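Local coordinates for protein Thiosulfate:glutathione sulfurtransferase (Saccharomyces cerevisiae, PDB 3D1P) that transfers sulfur from thiosulfate to glutathione, making S-sulfanylglutathione for mitochondrial hydrogen sulfide metabolism, at residues Arg47-Tyr52 with Asn62-Ser67; Val42-Arg47 with Leu94-Ala99. One frame throughout, in Å; residues are numbered along the deposited sequence.

Interaction 1 (Arg47-Tyr52 with Asn62-Ser67); sequences REPSEY and NVPYRS
Glu48 reaches across to Ser67 and the backbone around Arg66, while Asn62 bonds to the backbone of Arg47. The polar bonds come first. The Glu48 chain is bent at its second torsion (chi2 -58°), which brings the carboxylate back to the opposite segment although the bond from CA to CB heads away from it. Ser67 OG donates to Glu48 OE1 at 2.7 Å, meeting the syn lone pair. The other oxygen, Glu48 OE2, takes the backbone Ser67 N at 3.1 Å from above the carboxylate plane. A water donates to this same OE2 and accepts from Arg66 N, so the carboxylate is tied to the 66-67 backbone directly and through solvent. From Asn62, ND2 donates to Arg47 O at 2.9 Å; that oxygen lies close to the amide plane, but the nitrogen sits above the carbonyl plane. The same ND2 also bonds to Asp45 O, consistent with the amide being held in this orientation.

Stacking and apolar contacts fill in between. With its CG anti to the backbone N (chi1 -176°), Asn62 stacks its amide on the CG-CD1 side of the Tyr52 ring, the two planes 15° apart. Its CB sits over the ring centre as a CH-pi contact, 3.7 Å from the centroid. Pro49 and Pro64 cross at about a right angle, CD of Pro49 3.6 Å from CG of Pro64.

Glu48 is the N-cap residue of helix 49-54, and its backbone N donates to Glu51 OE1 (N-H...O angle 165°), so a side chain of the first turn accepts from the capping residue. Thus the contact fastens that turn to the loop leaving edge strand 61-62; Tyr65, in that loop, packs on helix 102-112.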
ATOM      1  N   ARG A  47      -6.722   3.222  -1.294  1.00  3.76           N
ATOM      2  CA  ARG A  47      -8.023   3.577  -1.845  1.00  3.93           C
ATOM      3  C   ARG A  47      -9.141   3.268  -0.838  1.00  3.94           C
ATOM      4  O   ARG A  47      -8.932   2.603   0.177  1.00  4.15           O
ATOM      5  CB  ARG A  47      -8.252   2.833  -3.161  1.00  4.16           C
ATOM      6  CG  ARG A  47      -7.273   3.214  -4.256  1.00  4.41           C
ATOM      7  CD  ARG A  47      -7.468   2.427  -5.538  1.00  4.36           C
ATOM      8  NE  ARG A  47      -7.292   0.997  -5.260  1.00  4.91           N
ATOM      9  CZ  ARG A  47      -7.851   0.007  -5.909  1.00  4.68           C
ATOM     10  NH1 ARG A  47      -8.602   0.209  -6.961  1.00  6.72           N
ATOM     11  NH2 ARG A  47      -7.649  -1.225  -5.464  1.00  5.67           N
ATOM     12  N   GLU A  48     -10.334   3.772  -1.134  1.00  4.09           N
ATOM     13  CA  GLU A  48     -11.486   3.460  -0.305  1.00  4.53           C
ATOM     14  C   GLU A  48     -11.909   2.009  -0.521  1.00  4.44           C
ATOM     15  O   GLU A  48     -11.591   1.404  -1.543  1.00  4.87           O
ATOM     16  CB  GLU A  48     -12.646   4.407  -0.574  1.00  4.95           C
ATOM     17  CG  GLU A  48     -12.342   5.838  -0.126  1.00  5.30           C
ATOM     18  CD  GLU A  48     -12.000   5.904   1.356  1.00  5.46           C
ATOM     19  OE1 GLU A  48     -12.861   5.470   2.162  1.00  7.30           O
ATOM     20  OE2 GLU A  48     -10.875   6.290   1.721  1.00  5.88           O
ATOM     21  N   PRO A  49     -12.651   1.432   0.413  1.00  5.07           N
ATOM     22  CA  PRO A  49     -13.034   0.014   0.281  1.00  5.88           C
ATOM     23  C   PRO A  49     -13.789  -0.300  -1.010  1.00  5.59           C
ATOM     24  O   PRO A  49     -13.610  -1.362  -1.590  1.00  6.38           O
ATOM     25  CB  PRO A  49     -13.845  -0.241   1.552  1.00  7.08           C
ATOM     26  CG  PRO A  49     -13.259   0.709   2.563  1.00  6.97           C
ATOM     27  CD  PRO A  49     -13.035   1.952   1.749  1.00  6.19           C
ATOM     28  N   SER A  50     -14.642   0.618  -1.469  1.00  6.07           N
ATOM     29  CA  SER A  50     -15.391   0.419  -2.682  1.00  6.89           C
ATOM     30  C   SER A  50     -14.464   0.325  -3.867  1.00  8.82           C
ATOM     31  O   SER A  50     -14.552  -0.702  -4.606  1.00 11.66           O
ATOM     32  CB  SER A  50     -16.456   1.509  -2.784  1.00  8.18           C
ATOM     33  OG  SER A  50     -15.902   2.790  -2.652  1.00  9.85           O
ATOM     34  N   GLU A  51     -13.446   1.203  -3.925  1.00  6.34           N
ATOM     35  CA  GLU A  51     -12.414   1.127  -4.992  1.00  6.38           C
ATOM     36  C   GLU A  51     -11.635  -0.190  -4.949  1.00  6.84           C
ATOM     37  O   GLU A  51     -11.367  -0.874  -5.953  1.00  9.87           O
ATOM     38  CB  GLU A  51     -11.429   2.278  -4.891  1.00  6.45           C
ATOM     39  CG  GLU A  51     -11.956   3.659  -5.208  1.00  6.93           C
ATOM     40  CD  GLU A  51     -10.984   4.769  -4.836  1.00  6.09           C
ATOM     41  OE1 GLU A  51     -10.854   5.083  -3.643  1.00  5.52           O
ATOM     42  OE2 GLU A  51     -10.308   5.310  -5.746  1.00  7.55           O
ATOM     43  N   TYR A  52     -11.311  -0.622  -3.750  0.50  6.32           N
ATOM     44  CA  TYR A  52     -10.565  -1.875  -3.559  0.50  6.07           C
ATOM     45  C   TYR A  52     -11.364  -3.080  -3.996  0.50  5.86           C
ATOM     46  O   TYR A  52     -10.803  -4.093  -4.451  0.50  7.51           O
ATOM     47  CB  TYR A  52     -10.210  -1.983  -2.081  0.50  6.62           C
ATOM     48  CG  TYR A  52      -9.195  -3.021  -1.757  0.50  5.83           C
ATOM     49  CD1 TYR A  52      -7.850  -2.705  -1.771  0.50  6.83           C
ATOM     50  CD2 TYR A  52      -9.580  -4.304  -1.392  0.50  7.08           C
ATOM     51  CE1 TYR A  52      -6.890  -3.626  -1.442  0.50  5.81           C
ATOM     52  CE2 TYR A  52      -8.654  -5.237  -1.030  0.50  6.54           C
ATOM     53  CZ  TYR A  52      -7.297  -4.910  -1.088  0.50  5.84           C
ATOM     54  OH  TYR A  52      -6.384  -5.894  -0.739  0.50  7.40           O
ATOM     55  N   ASN A  62      -5.822  -3.201   2.576  1.00  4.89           N
ATOM     56  CA  ASN A  62      -6.536  -1.954   2.300  1.00  4.46           C
ATOM     57  C   ASN A  62      -6.568  -1.133   3.586  1.00  4.77           C
ATOM     58  O   ASN A  62      -7.122  -1.541   4.593  1.00  5.91           O
ATOM     59  CB  ASN A  62      -7.949  -2.273   1.840  1.00  5.06           C
ATOM     60  CG  ASN A  62      -8.760  -1.042   1.424  1.00  4.91           C
ATOM     61  OD1 ASN A  62      -9.991  -1.010   1.581  1.00  6.38           O
ATOM     62  ND2 ASN A  62      -8.125  -0.064   0.802  1.00  5.05           N
ATOM     63  N   VAL A  63      -5.951   0.057   3.531  1.00  4.55           N
ATOM     64  CA  VAL A  63      -5.917   0.975   4.670  1.00  4.66           C
ATOM     65  C   VAL A  63      -6.355   2.348   4.140  1.00  4.33           C
ATOM     66  O   VAL A  63      -5.528   3.175   3.761  1.00  4.71           O
ATOM     67  CB  VAL A  63      -4.546   1.049   5.351  1.00  5.22           C
ATOM     68  CG1 VAL A  63      -4.669   1.890   6.621  1.00  5.91           C
ATOM     69  CG2 VAL A  63      -4.032  -0.364   5.684  1.00  6.23           C
ATOM     70  N   PRO A  64      -7.661   2.554   4.021  1.00  4.83           N
ATOM     71  CA  PRO A  64      -8.158   3.720   3.279  1.00  4.78           C
ATOM     72  C   PRO A  64      -7.657   5.059   3.813  1.00  4.83           C
ATOM     73  O   PRO A  64      -7.826   5.386   4.995  1.00  6.06           O
ATOM     74  CB  PRO A  64      -9.682   3.606   3.444  1.00  5.14           C
ATOM     75  CG  PRO A  64      -9.931   2.108   3.613  1.00  5.58           C
ATOM     76  CD  PRO A  64      -8.756   1.648   4.435  1.00  5.10           C
ATOM     77  N   TYR A  65      -7.116   5.899   2.908  1.00  5.06           N
ATOM     78  CA  TYR A  65      -6.571   7.173   3.326  1.00  5.19           C
ATOM     79  C   TYR A  65      -7.664   8.215   3.566  1.00  5.36           C
ATOM     80  O   TYR A  65      -7.641   8.897   4.573  1.00  7.60           O
ATOM     81  CB  TYR A  65      -5.525   7.687   2.334  1.00  5.62           C
ATOM     82  CG  TYR A  65      -4.915   8.970   2.809  1.00  6.04           C
ATOM     83  CD1 TYR A  65      -4.024   8.974   3.864  1.00  7.21           C
ATOM     84  CD2 TYR A  65      -5.252  10.186   2.230  1.00  8.62           C
ATOM     85  CE1 TYR A  65      -3.496  10.182   4.370  1.00  9.84           C
ATOM     86  CE2 TYR A  65      -4.745  11.354   2.729  1.00 11.40           C
ATOM     87  CZ  TYR A  65      -3.871  11.342   3.789  1.00 11.36           C
ATOM     88  OH  TYR A  65      -3.368  12.537   4.262  1.00 14.93           O
ATOM     89  N   ARG A  66      -8.607   8.325   2.636  1.00  5.70           N
ATOM     90  CA  ARG A  66      -9.676   9.315   2.741  1.00  5.86           C
ATOM     91  C   ARG A  66     -10.482   9.165   4.030  1.00  6.43           C
ATOM     92  O   ARG A  66     -10.775  10.149   4.708  1.00  7.67           O
ATOM     93  CB  ARG A  66     -10.604   9.229   1.528  1.00  7.66           C
ATOM     94  CG  ARG A  66     -10.153  10.064   0.341  1.00  9.54           C
ATOM     95  CD  ARG A  66     -11.054   9.842  -0.864  0.80 10.84           C
ATOM     96  NE  ARG A  66     -12.378  10.426  -0.672  0.80 12.36           N
ATOM     97  CZ  ARG A  66     -12.635  11.729  -0.731  0.80 14.16           C
ATOM     98  NH1 ARG A  66     -11.657  12.590  -0.979  0.80 15.06           N
ATOM     99  NH2 ARG A  66     -13.871  12.173  -0.544  0.80 13.94           N
ATOM    100  N   SER A  67     -10.841   7.928   4.358  1.00  5.24           N
ATOM    101  CA  SER A  67     -11.647   7.647   5.524  1.00  6.08           C
ATOM    102  C   SER A  67     -10.854   7.327   6.788  1.00  5.88           C
ATOM    103  O   SER A  67     -11.442   7.363   7.869  1.00  7.16           O
ATOM    104  CB  SER A  67     -12.701   6.611   5.218  1.00  7.36           C
ATOM    105  OG  SER A  67     -12.122   5.446   4.718  1.00  7.49           O
TER
HETATM  106  O   HOH W   1      -8.821   6.793   0.112  1.00  5.01           O

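Interaction 2 (Val42-Arg47 with Leu94-Ala99)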
ATOM      1  N   VAL A  42       4.839  -5.482   2.451  1.00  5.37           N
ATOM      2  CA  VAL A  42       3.424  -5.241   2.606  1.00  5.48           C
ATOM      3  C   VAL A  42       2.998  -4.276   1.512  1.00  4.86           C
ATOM      4  O   VAL A  42       3.594  -3.221   1.359  1.00  5.55           O
ATOM      5  CB  VAL A  42       3.091  -4.630   3.977  1.00  6.60           C
ATOM      6  CG1 VAL A  42       1.599  -4.403   4.149  1.00  8.10           C
ATOM      7  CG2 VAL A  42       3.637  -5.511   5.117  1.00  8.91           C
ATOM      8  N   LEU A  43       1.931  -4.647   0.804  0.50  4.63           N
ATOM      9  CA  LEU A  43       1.370  -3.841  -0.293  0.50  4.37           C
ATOM     10  C   LEU A  43       0.193  -3.068   0.285  0.50  3.98           C
ATOM     11  O   LEU A  43      -0.851  -3.646   0.604  0.50  5.19           O
ATOM     12  CB  LEU A  43       0.894  -4.754  -1.429  0.50  4.41           C
ATOM     13  CG  LEU A  43       1.990  -5.655  -2.018  0.50  5.41           C
ATOM     14  CD1 LEU A  43       1.422  -6.538  -3.125  0.50  8.93           C
ATOM     15  CD2 LEU A  43       3.161  -4.848  -2.519  0.50  8.67           C
ATOM     16  N   VAL A  44       0.367  -1.763   0.451  1.00  4.06           N
ATOM     17  CA  VAL A  44      -0.596  -0.925   1.162  1.00  4.25           C
ATOM     18  C   VAL A  44      -1.389  -0.084   0.166  1.00  3.95           C
ATOM     19  O   VAL A  44      -0.928   0.927  -0.337  1.00  4.41           O
ATOM     20  CB  VAL A  44       0.067  -0.017   2.188  1.00  4.88           C
ATOM     21  CG1 VAL A  44      -1.011   0.669   3.002  1.00  5.95           C
ATOM     22  CG2 VAL A  44       1.038  -0.803   3.114  1.00  6.06           C
ATOM     23  N   ASP A  45      -2.616  -0.554  -0.089  1.00  3.90           N
ATOM     24  CA  ASP A  45      -3.541   0.096  -1.004  1.00  3.71           C
ATOM     25  C   ASP A  45      -4.446   0.990  -0.170  1.00  3.91           C
ATOM     26  O   ASP A  45      -5.212   0.525   0.677  1.00  4.37           O
ATOM     27  CB  ASP A  45      -4.345  -0.998  -1.727  1.00  3.86           C
ATOM     28  CG  ASP A  45      -5.276  -0.498  -2.797  1.00  4.16           C
ATOM     29  OD1 ASP A  45      -5.774   0.638  -2.734  1.00  4.52           O
ATOM     30  OD2 ASP A  45      -5.535  -1.316  -3.719  1.00  5.13           O
ATOM     31  N   VAL A  46      -4.323   2.298  -0.377  1.00  3.64           N
ATOM     32  CA  VAL A  46      -5.028   3.267   0.462  1.00  3.77           C
ATOM     33  C   VAL A  46      -6.242   3.873  -0.242  1.00  4.00           C
ATOM     34  O   VAL A  46      -6.775   4.887   0.204  1.00  4.07           O
ATOM     35  CB  VAL A  46      -4.080   4.339   1.043  1.00  4.06           C
ATOM     36  CG1 VAL A  46      -2.926   3.670   1.756  1.00  4.83           C
ATOM     37  CG2 VAL A  46      -3.578   5.320   0.023  1.00  4.55           C
ATOM     38  N   ARG A  47      -6.722   3.222  -1.294  1.00  3.76           N
ATOM     39  CA  ARG A  47      -8.023   3.577  -1.845  1.00  3.93           C
ATOM     40  C   ARG A  47      -9.141   3.268  -0.838  1.00  3.94           C
ATOM     41  O   ARG A  47      -8.932   2.603   0.177  1.00  4.15           O
ATOM     42  CB  ARG A  47      -8.252   2.833  -3.161  1.00  4.16           C
ATOM     43  CG  ARG A  47      -7.273   3.214  -4.256  1.00  4.41           C
ATOM     44  CD  ARG A  47      -7.468   2.427  -5.538  1.00  4.36           C
ATOM     45  NE  ARG A  47      -7.292   0.997  -5.260  1.00  4.91           N
ATOM     46  CZ  ARG A  47      -7.851   0.007  -5.909  1.00  4.68           C
ATOM     47  NH1 ARG A  47      -8.602   0.209  -6.961  1.00  6.72           N
ATOM     48  NH2 ARG A  47      -7.649  -1.225  -5.464  1.00  5.67           N
ATOM     49  N   LEU A  94       6.878  -1.341   3.524  1.00  5.30           N
ATOM     50  CA  LEU A  94       5.499  -1.037   3.155  1.00  4.81           C
ATOM     51  C   LEU A  94       5.529  -0.220   1.862  1.00  4.73           C
ATOM     52  O   LEU A  94       6.216   0.809   1.801  1.00  5.65           O
ATOM     53  CB  LEU A  94       4.797  -0.214   4.235  1.00  5.24           C
ATOM     54  CG  LEU A  94       4.148  -1.019   5.365  1.00  5.62           C
ATOM     55  CD1 LEU A  94       5.168  -1.890   6.155  1.00  7.25           C
ATOM     56  CD2 LEU A  94       3.394  -0.074   6.282  1.00  6.54           C
ATOM     57  N   ILE A  95       4.801  -0.681   0.855  1.00  4.22           N
ATOM     58  CA  ILE A  95       4.751  -0.044  -0.455  1.00  4.07           C
ATOM     59  C   ILE A  95       3.369   0.583  -0.613  1.00  3.87           C
ATOM     60  O   ILE A  95       2.377  -0.131  -0.628  1.00  4.97           O
ATOM     61  CB  ILE A  95       5.002  -1.034  -1.585  1.00  4.36           C
ATOM     62  CG1 ILE A  95       6.288  -1.811  -1.368  1.00  5.35           C
ATOM     63  CG2 ILE A  95       5.013  -0.284  -2.925  1.00  5.16           C
ATOM     64  CD1 ILE A  95       6.561  -2.891  -2.448  1.00  6.26           C
ATOM     65  N   PHE A  96       3.313   1.906  -0.722  1.00  4.13           N
ATOM     66  CA  PHE A  96       2.062   2.631  -0.694  1.00  4.04           C
ATOM     67  C   PHE A  96       1.596   3.035  -2.087  1.00  4.15           C
ATOM     68  O   PHE A  96       2.393   3.488  -2.925  1.00  4.70           O
ATOM     69  CB  PHE A  96       2.239   3.928   0.096  1.00  4.72           C
ATOM     70  CG  PHE A  96       2.410   3.691   1.550  1.00  5.07           C
ATOM     71  CD1 PHE A  96       1.315   3.699   2.409  1.00  6.51           C
ATOM     72  CD2 PHE A  96       3.666   3.408   2.083  1.00  5.56           C
ATOM     73  CE1 PHE A  96       1.493   3.453   3.761  1.00  7.88           C
ATOM     74  CE2 PHE A  96       3.825   3.139   3.439  1.00  6.93           C
ATOM     75  CZ  PHE A  96       2.729   3.140   4.249  1.00  7.62           C
ATOM     76  N   TYR A  97       0.284   2.952  -2.307  1.00  3.99           N
ATOM     77  CA  TYR A  97      -0.312   3.401  -3.576  1.00  3.91           C
ATOM     78  C   TYR A  97      -1.814   3.578  -3.371  1.00  3.74           C
ATOM     79  O   TYR A  97      -2.408   3.081  -2.419  1.00  3.98           O
ATOM     80  CB  TYR A  97      -0.024   2.409  -4.708  1.00  4.23           C
ATOM     81  CG  TYR A  97      -0.427   0.994  -4.409  1.00  4.19           C
ATOM     82  CD1 TYR A  97      -1.694   0.527  -4.744  1.00  4.31           C
ATOM     83  CD2 TYR A  97       0.433   0.098  -3.795  1.00  4.31           C
ATOM     84  CE1 TYR A  97      -2.078  -0.755  -4.479  1.00  4.59           C
ATOM     85  CE2 TYR A  97       0.065  -1.194  -3.499  1.00  4.85           C
ATOM     86  CZ  TYR A  97      -1.196  -1.645  -3.855  1.00  4.56           C
ATOM     87  OH  TYR A  97      -1.543  -2.936  -3.584  1.00  5.52           O
ATOM     88  N   CYS A  98      -2.411   4.252  -4.348  1.00  3.72           N
ATOM     89  CA  CYS A  98      -3.864   4.436  -4.386  1.00  3.59           C
ATOM     90  C   CYS A  98      -4.345   4.141  -5.821  1.00  3.45           C
ATOM     91  O   CYS A  98      -4.109   3.050  -6.323  1.00  3.84           O
ATOM     92  CB  CYS A  98      -4.286   5.806  -3.791  1.00  4.07           C
ATOM     93  SG  CYS A  98      -3.557   7.233  -4.605  1.00  4.60           S
ATOM     94  N   ALA A  99      -5.042   5.117  -6.437  1.00  3.83           N
ATOM     95  CA  ALA A  99      -5.490   5.016  -7.836  1.00  3.72           C
ATOM     96  C   ALA A  99      -4.503   5.782  -8.721  1.00  3.81           C
ATOM     97  O   ALA A  99      -3.846   5.177  -9.557  1.00  4.15           O
ATOM     98  CB  ALA A  99      -6.906   5.525  -7.991  1.00  5.74           C
TER
HETATM   99  O   HOH W   2      -4.141  -3.535  -4.104  1.00  5.79           O
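Tyr97 stands against Asp45 across two neighbouring parallel strands. Its CB leaves the backbone with CG between the N and the carbonyl carbon (chi1 54°), which swings the ring across to strand 41-45. Val44 O lies over the CD2-CE2 side of the ring face, CD1 comes near Asp45 CA, and CE1 meets Asp45 CB at 3.6 Å. Asp45 CA lies over the same face, 4.2 Å from the centroid, a CH-pi contact. At the tip, Tyr97 OH packs on Leu43 CB and is 2.7 Å from a water that donates to Asp45 OD2.

The Asp45 carboxylate takes Arg47 side-on: NE to OD1, and NH2 to OD2 at 2.7 Å, each on a syn lone pair. OD1 also accepts Arg47 N, closing an Asx turn. This grip, with Val55 O as a further acceptor for NH2, restrains the guanidinium. Arg47 CG rests 3.4 Å from Cys98 C, in the cysteine that carries the persulfide intermediate. An alanine in place of Asp45 would probably leave the guanidinium without its carboxylate mate and less firmly held beside Cys98.

Four backbone bonds join the segments in parallel register, the last from Val46 N, just past the strand, to Tyr97 O at 2.9 Å. On the face opposite Tyr97, Val44 CG1 lies 3.8 Å from Phe96 CE1. These are central strands of a rhodanese sheet: helix 27-36 covers Leu43 and Ile95, helix 102-112 covers Val46 and Phe96, and strand 61-62 pairs with the other edge of strand 41-45.

How the interactions relate
The centres of the two contacts lie about 9 Å apart, and Arg47 belongs to both. Along the chain, interaction 1 is nested inside the loop that interaction 2 closes: strand 41-45 runs into helix 49-54, the chain returns through edge strand 61-62, and only later does strand 93-97 come in on the other side of strand 41-45. They also touch directly, Tyr65 N lying 2.9 Å from Val46 O, a probable hydrogen bond. Interaction 2 joins two central strands of the rhodanese-like sheet and leads into the segment bearing Cys98. Interaction 1 ties down the backbone after strand 41-45, including the carbonyl of Arg47, whose side chain lies about 4 Å from that of Cys98.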